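PDB 3HKM: exosome complex exonuclease RRP46 homolog from Oryza sativa Japonica Group, which cleaves DNA hydrolytically and RNA phosphorolytically in vitro, binds double-stranded DNA and single-stranded RNA, and is probably a component of the exosome complex. Local coordinates for residues A[74-77]-A[78-82]; A[153-157]-A[158-162]. One frame throughout, in Å; residues are numbered along the deposited sequence.

Interaction 1 of 2, residues A[74-77]-A[78-82]; sequences GKQE and KEYEM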
ATOM      1  N   GLY A  74     -16.289  -6.599  -2.226  1.00 32.78           N
ATOM      2  CA  GLY A  74     -17.273  -6.021  -1.330  1.00 31.44           C
ATOM      3  C   GLY A  74     -17.091  -4.527  -1.155  1.00 32.24           C
ATOM      4  O   GLY A  74     -16.229  -3.914  -1.789  1.00 31.50           O
ATOM      5  N   LYS A  75     -17.901  -3.934  -0.286  1.00 31.49           N
ATOM      6  CA  LYS A  75     -17.876  -2.489  -0.098  1.00 30.93           C
ATOM      7  C   LYS A  75     -16.564  -2.012   0.525  1.00 30.12           C
ATOM      8  O   LYS A  75     -16.136  -0.878   0.297  1.00 28.87           O
ATOM      9  CB  LYS A  75     -19.057  -2.038   0.759  1.00 31.16           C
ATOM     10  CG  LYS A  75     -18.881  -2.305   2.246  1.00 33.72           C
ATOM     11  CD  LYS A  75     -19.843  -1.450   3.065  1.00 30.75           C
ATOM     12  CE  LYS A  75     -19.652   0.018   2.761  1.00 28.11           C
ATOM     13  NZ  LYS A  75     -18.235   0.417   2.972  1.00 32.73           N
ATOM     14  N   GLN A  76     -15.932  -2.877   1.312  1.00 29.95           N
ATOM     15  CA  GLN A  76     -14.649  -2.535   1.918  1.00 28.78           C
ATOM     16  C   GLN A  76     -13.474  -2.634   0.938  1.00 27.68           C
ATOM     17  O   GLN A  76     -12.695  -1.697   0.817  1.00 29.76           O
ATOM     18  CB  GLN A  76     -14.383  -3.362   3.178  1.00 29.25           C
ATOM     19  CG  GLN A  76     -12.906  -3.550   3.459  1.00 28.67           C
ATOM     20  CD  GLN A  76     -12.570  -3.575   4.933  1.00 28.99           C
ATOM     21  OE1 GLN A  76     -13.130  -2.817   5.722  1.00 31.06           O
ATOM     22  NE2 GLN A  76     -11.622  -4.428   5.308  1.00 29.22           N
ATOM     23  N   GLU A  77     -13.345  -3.751   0.230  1.00 27.48           N
ATOM     24  CA  GLU A  77     -12.214  -3.920  -0.680  1.00 28.10           C
ATOM     25  C   GLU A  77     -12.338  -3.055  -1.924  1.00 28.54           C
ATOM     26  O   GLU A  77     -11.404  -2.997  -2.723  1.00 28.10           O
ATOM     27  CB  GLU A  77     -12.029  -5.376  -1.117  1.00 27.77           C
ATOM     28  CG  GLU A  77     -12.293  -6.421  -0.057  1.00 30.93           C
ATOM     29  CD  GLU A  77     -13.680  -7.023  -0.187  1.00 33.57           C
ATOM     30  OE1 GLU A  77     -14.668  -6.362   0.222  1.00 31.02           O
ATOM     31  OE2 GLU A  77     -13.773  -8.161  -0.700  1.00 32.83           O
ATOM     32  N   LYS A  78     -13.489  -2.410  -2.103  1.00 28.28           N
ATOM     33  CA  LYS A  78     -13.689  -1.541  -3.264  1.00 27.54           C
ATOM     34  C   LYS A  78     -13.425  -0.079  -2.909  1.00 27.50           C
ATOM     35  O   LYS A  78     -13.273   0.771  -3.788  1.00 28.45           O
ATOM     36  CB  LYS A  78     -15.074  -1.737  -3.907  1.00 27.87           C
ATOM     37  CG  LYS A  78     -16.154  -0.819  -3.379  1.00 29.77           C
ATOM     38  CD  LYS A  78     -17.290  -0.642  -4.381  1.00 33.22           C
ATOM     39  CE  LYS A  78     -18.466  -1.579  -4.111  1.00 30.75           C
ATOM     40  NZ  LYS A  78     -18.194  -2.980  -4.534  1.00 32.84           N
ATOM     41  N   GLU A  79     -13.356   0.216  -1.617  1.00 27.80           N
ATOM     42  CA  GLU A  79     -12.883   1.523  -1.197  1.00 27.97           C
ATOM     43  C   GLU A  79     -11.363   1.446  -1.135  1.00 26.47           C
ATOM     44  O   GLU A  79     -10.665   2.429  -1.383  1.00 25.59           O
ATOM     45  CB  GLU A  79     -13.474   1.916   0.154  1.00 28.41           C
ATOM     46  CG  GLU A  79     -12.985   1.077   1.311  1.00 27.29           C
ATOM     47  CD  GLU A  79     -13.859   1.224   2.535  1.00 31.94           C
ATOM     48  OE1 GLU A  79     -13.357   0.979   3.662  1.00 29.44           O
ATOM     49  OE2 GLU A  79     -15.047   1.586   2.357  1.00 32.45           O
ATOM     50  N   TYR A  80     -10.859   0.260  -0.813  1.00 24.82           N
ATOM     51  CA  TYR A  80      -9.426   0.011  -0.839  1.00 25.34           C
ATOM     52  C   TYR A  80      -8.912   0.177  -2.259  1.00 24.93           C
ATOM     53  O   TYR A  80      -7.854   0.767  -2.484  1.00 24.28           O
ATOM     54  CB  TYR A  80      -9.100  -1.394  -0.325  1.00 24.87           C
ATOM     55  CG  TYR A  80      -9.211  -1.547   1.176  1.00 25.13           C
ATOM     56  CD1 TYR A  80      -9.407  -0.438   1.995  1.00 24.50           C
ATOM     57  CD2 TYR A  80      -9.088  -2.797   1.778  1.00 24.27           C
ATOM     58  CE1 TYR A  80      -9.501  -0.569   3.370  1.00 24.49           C
ATOM     59  CE2 TYR A  80      -9.174  -2.937   3.152  1.00 23.08           C
ATOM     60  CZ  TYR A  80      -9.380  -1.820   3.942  1.00 25.22           C
ATOM     61  OH  TYR A  80      -9.471  -1.953   5.310  1.00 28.79           O
ATOM     62  N   GLU A  81      -9.674  -0.355  -3.213  1.00 25.58           N
ATOM     63  CA  GLU A  81      -9.349  -0.249  -4.632  1.00 25.68           C
ATOM     64  C   GLU A  81      -9.227   1.216  -5.012  1.00 26.72           C
ATOM     65  O   GLU A  81      -8.318   1.602  -5.761  1.00 24.87           O
ATOM     66  CB  GLU A  81     -10.437  -0.920  -5.477  1.00 23.50           C
ATOM     67  CG  GLU A  81     -10.261  -0.775  -6.982  1.00 25.88           C
ATOM     68  CD  GLU A  81     -11.359  -1.478  -7.780  1.00 25.27           C
ATOM     69  OE1 GLU A  81     -11.031  -2.253  -8.705  1.00 23.55           O
ATOM     70  OE2 GLU A  81     -12.550  -1.269  -7.475  1.00 25.48           O
ATOM     71  N   MET A  82     -10.148   2.019  -4.470  1.00 25.71           N
ATOM     72  CA  MET A  82     -10.218   3.457  -4.715  1.00 25.53           C
ATOM     73  C   MET A  82      -9.031   4.191  -4.099  1.00 24.99           C
ATOM     74  O   MET A  82      -8.354   4.968  -4.768  1.00 25.20           O
ATOM     75  CB  MET A  82     -11.538   4.015  -4.166  1.00 27.68           C
ATOM     76  CG  MET A  82     -11.897   5.424  -4.627  1.00 30.06           C
ATOM     77  SD  MET A  82     -10.994   6.756  -3.786  1.00 43.83           S
ATOM     78  CE  MET A  82     -11.455   6.466  -2.073  1.00 31.99           C
TER
HETATM   79  O   HOH W   1     -12.793  -0.437   6.691  1.00 29.98           O
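Gln76 and Glu77 hand their carbonyls to Tyr80 and Glu81 as the backbone winds into the first turn of helix 77-91. Tyr80 N donates to Gln76 O, although that oxygen sits too near a neighbour in the model to be placed with confidence. Glu81 N reaches Glu77 O at 3.2 Å. Lys78 N makes a weak bond to Gly74 O. The side chain of Gln76 crosses that of Tyr80 obliquely, with CG over a ring face. Gln76 CG stands 4.2 Å from the centroid of the Tyr80 ring, a CH-pi contact 26° off the normal. The amide is tilted 40° from the ring plane. CG of Gln76 is trans to the backbone N (chi1 153°) and the chain bends at chi2, which carries the amide toward the hydroxyl end of the ring. NE2 approaches Tyr80 OH without a hydrogen bond. This N-terminal turn of helix 77-91 lies at the surface; the helix follows strand 61-67 in the RNase PH fold. Glu81 ties the turn to that strand, since its OE1 accepts from Trp66 N. Across the turn, Lys75 NZ forms a long salt bridge with Glu79 OE2 at 3.5 Å; the lysine chain folds at chi3 and chi4 to reach it. A water donates to Gln76 OE1 at 2.6 Å and, weakly, to Glu79 OE1. Glu77 OE1 takes a weak bond of 2.9 Å from Gly74 N.

Interaction 2 of 2, residues A[153-157]-A[158-162]; sequences LDTNK and AEEQQ
Asn156 holds its CG between the backbone N and the carbonyl carbon (chi1 54°), while Glu159 places its CG anti to the carbonyl carbon (chi1 -70°) and runs extended from there, and with these torsions each side chain reaches the other residue's backbone N. The result is a capping box at the start of the short helix 157-160. Asn156, the N-cap residue, accepts from Glu159 N through OD1 at 2.8 Å, a fairly straight bond of 157°. In return Asn156 N donates to Glu159 OE1 at 3.2 Å, from above the carboxylate plane. The two side chains cross at about a right angle. The other carboxylate oxygen, Glu159 OE2, forms a salt bridge with Arg5. An alanine in place of Glu159 would probably leave Asn156 N without its carboxylate mate and Arg5 without this salt bridge. Beside the box, Glu160 N makes a weak bond to Asn156 O. Glu160 OE2 accepts from Ser114 N. The Glu160 side chain reaches back beside the loop and crosses that of Thr155 at about a right angle, with Glu160 OE2 2.9 Å from Thr155 OG1.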
ATOM      1  N   LEU A 153       1.932   0.006  15.675  1.00 23.19           N
ATOM      2  CA  LEU A 153       2.259   0.009  14.246  1.00 22.83           C
ATOM      3  C   LEU A 153       2.030  -1.353  13.592  1.00 22.30           C
ATOM      4  O   LEU A 153       2.383  -2.394  14.156  1.00 23.04           O
ATOM      5  CB  LEU A 153       3.705   0.472  14.012  1.00 23.18           C
ATOM      6  CG  LEU A 153       4.031   1.889  14.495  1.00 23.19           C
ATOM      7  CD1 LEU A 153       5.460   2.270  14.156  1.00 22.48           C
ATOM      8  CD2 LEU A 153       3.047   2.893  13.907  1.00 23.74           C
ATOM      9  N   ASP A 154       1.432  -1.336  12.402  1.00 21.60           N
ATOM     10  CA  ASP A 154       1.190  -2.551  11.630  1.00 20.44           C
ATOM     11  C   ASP A 154       0.317  -3.541  12.400  1.00 21.18           C
ATOM     12  O   ASP A 154       0.758  -4.619  12.785  1.00 18.92           O
ATOM     13  CB  ASP A 154       2.519  -3.201  11.258  1.00 21.94           C
ATOM     14  CG  ASP A 154       2.401  -4.159  10.078  1.00 21.10           C
ATOM     15  OD1 ASP A 154       1.471  -4.011   9.253  1.00 19.03           O
ATOM     16  OD2 ASP A 154       3.272  -5.049   9.970  1.00 20.55           O
ATOM     17  N   THR A 155      -0.931  -3.157  12.619  1.00 22.75           N
ATOM     18  CA  THR A 155      -1.875  -3.990  13.344  1.00 23.11           C
ATOM     19  C   THR A 155      -2.247  -5.226  12.543  1.00 22.50           C
ATOM     20  O   THR A 155      -2.257  -5.206  11.315  1.00 20.89           O
ATOM     21  CB  THR A 155      -3.176  -3.226  13.620  1.00 22.11           C
ATOM     22  OG1 THR A 155      -3.636  -2.646  12.398  1.00 19.21           O
ATOM     23  CG2 THR A 155      -2.946  -2.135  14.639  1.00 21.89           C
ATOM     24  N   ASN A 156      -2.574  -6.298  13.256  1.00 24.28           N
ATOM     25  CA  ASN A 156      -3.083  -7.507  12.632  1.00 22.48           C
ATOM     26  C   ASN A 156      -4.612  -7.563  12.666  1.00 24.00           C
ATOM     27  O   ASN A 156      -5.268  -6.567  12.966  1.00 25.02           O
ATOM     28  CB  ASN A 156      -2.459  -8.751  13.273  1.00 24.47           C
ATOM     29  CG  ASN A 156      -2.628  -8.784  14.780  1.00 25.88           C
ATOM     30  OD1 ASN A 156      -3.376  -7.996  15.353  1.00 25.35           O
ATOM     31  ND2 ASN A 156      -1.926  -9.706  15.431  1.00 26.00           N
ATOM     32  N   LYS A 157      -5.179  -8.720  12.341  1.00 23.78           N
ATOM     33  CA  LYS A 157      -6.627  -8.889  12.305  1.00 23.19           C
ATOM     34  C   LYS A 157      -7.198  -8.845  13.719  1.00 25.09           C
ATOM     35  O   LYS A 157      -8.270  -8.288  13.953  1.00 27.00           O
ATOM     36  CB  LYS A 157      -6.967 -10.216  11.626  1.00 23.98           C
ATOM     37  CG  LYS A 157      -8.442 -10.453  11.333  1.00 25.25           C
ATOM     38  CD  LYS A 157      -8.623 -11.819  10.680  1.00 26.74           C
ATOM     39  CE  LYS A 157     -10.076 -12.098  10.331  1.00 31.56           C
ATOM     40  NZ  LYS A 157     -10.278 -13.501   9.843  1.00 33.43           N
ATOM     41  N   ALA A 158      -6.462  -9.416  14.665  1.00 25.12           N
ATOM     42  CA  ALA A 158      -6.886  -9.458  16.062  1.00 26.78           C
ATOM     43  C   ALA A 158      -6.924  -8.073  16.717  1.00 26.90           C
ATOM     44  O   ALA A 158      -7.868  -7.748  17.437  1.00 26.98           O
ATOM     45  CB  ALA A 158      -5.981 -10.399  16.859  1.00 25.62           C
ATOM     46  N   GLU A 159      -5.890  -7.273  16.469  1.00 26.68           N
ATOM     47  CA  GLU A 159      -5.785  -5.927  17.029  1.00 25.76           C
ATOM     48  C   GLU A 159      -6.768  -4.979  16.360  1.00 27.05           C
ATOM     49  O   GLU A 159      -7.123  -3.935  16.915  1.00 27.41           O
ATOM     50  CB  GLU A 159      -4.356  -5.392  16.867  1.00 25.90           C
ATOM     51  CG  GLU A 159      -3.322  -6.097  17.746  1.00 26.62           C
ATOM     52  CD  GLU A 159      -1.888  -5.884  17.275  1.00 27.94           C
ATOM     53  OE1 GLU A 159      -1.692  -5.351  16.163  1.00 26.26           O
ATOM     54  OE2 GLU A 159      -0.952  -6.260  18.012  1.00 28.63           O
ATOM     55  N   GLU A 160      -7.209  -5.346  15.163  1.00 25.45           N
ATOM     56  CA  GLU A 160      -8.135  -4.511  14.406  1.00 25.59           C
ATOM     57  C   GLU A 160      -9.578  -4.694  14.905  1.00 27.81           C
ATOM     58  O   GLU A 160     -10.419  -3.802  14.753  1.00 26.20           O
ATOM     59  CB  GLU A 160      -7.974  -4.758  12.891  1.00 24.16           C
ATOM     60  CG  GLU A 160      -6.728  -4.039  12.314  1.00 24.64           C
ATOM     61  CD  GLU A 160      -6.372  -4.379  10.859  1.00 24.01           C
ATOM     62  OE1 GLU A 160      -7.032  -5.235  10.220  1.00 22.49           O
ATOM     63  OE2 GLU A 160      -5.408  -3.763  10.354  1.00 21.44           O
ATOM     64  N   GLN A 161      -9.835  -5.843  15.533  1.00 27.85           N
ATOM     65  CA  GLN A 161     -11.122  -6.152  16.167  1.00 28.32           C
ATOM     66  C   GLN A 161     -11.166  -5.642  17.607  1.00 28.63           C
ATOM     67  O   GLN A 161     -12.214  -5.648  18.252  1.00 30.57           O
ATOM     68  CB  GLN A 161     -11.385  -7.671  16.130  1.00 29.54           C
ATOM     69  CG  GLN A 161     -12.363  -8.210  17.194  1.00 32.13           C
ATOM     70  CD  GLN A 161     -13.767  -8.533  16.663  1.00 32.01           C
ATOM     71  OE1 GLN A 161     -14.288  -7.848  15.783  1.00 33.09           O
ATOM     72  NE2 GLN A 161     -14.386  -9.579  17.214  1.00 30.94           N
ATOM     73  N   GLN A 162     -10.024  -5.190  18.110  1.00 27.69           N
ATOM     74  CA  GLN A 162      -9.941  -4.720  19.483  1.00 27.30           C
ATOM     75  C   GLN A 162     -10.017  -3.201  19.548  1.00 28.77           C
ATOM     76  O   GLN A 162     -10.901  -2.642  20.201  1.00 30.82           O
ATOM     77  CB  GLN A 162      -8.654  -5.224  20.148  1.00 27.04           C
ATOM     78  CG  GLN A 162      -8.655  -6.730  20.481  1.00 29.64           C
ATOM     79  CD  GLN A 162      -7.296  -7.247  20.970  1.00 31.64           C
ATOM     80  OE1 GLN A 162      -6.275  -7.122  20.283  1.00 28.58           O
ATOM     81  NE2 GLN A 162      -7.288  -7.840  22.164  1.00 31.34           N
TER

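Overall arrangement
Both contacts are local turns at the N-terminal ends of helices, and interaction 1 comes first along the chain. Interaction 1 opens helix 77-91, which follows strand 61-67, an outer strand of the mixed five-stranded sheet. Interaction 2 opens the short helix 157-160, just after strand 151-153, an edge strand of the four-stranded antiparallel sheet. Their centres lie 19 Å apart. The nearest atoms are about 6 Å from each other, and the two do not touch. Interaction 1 is a surface contact, whereas interaction 2 is partly buried. The two turns thus start helices that follow different sheets of one RNase PH fold, and they share no residue. Interaction 2 also joins the N-terminal segment to the loop before helix 115-130.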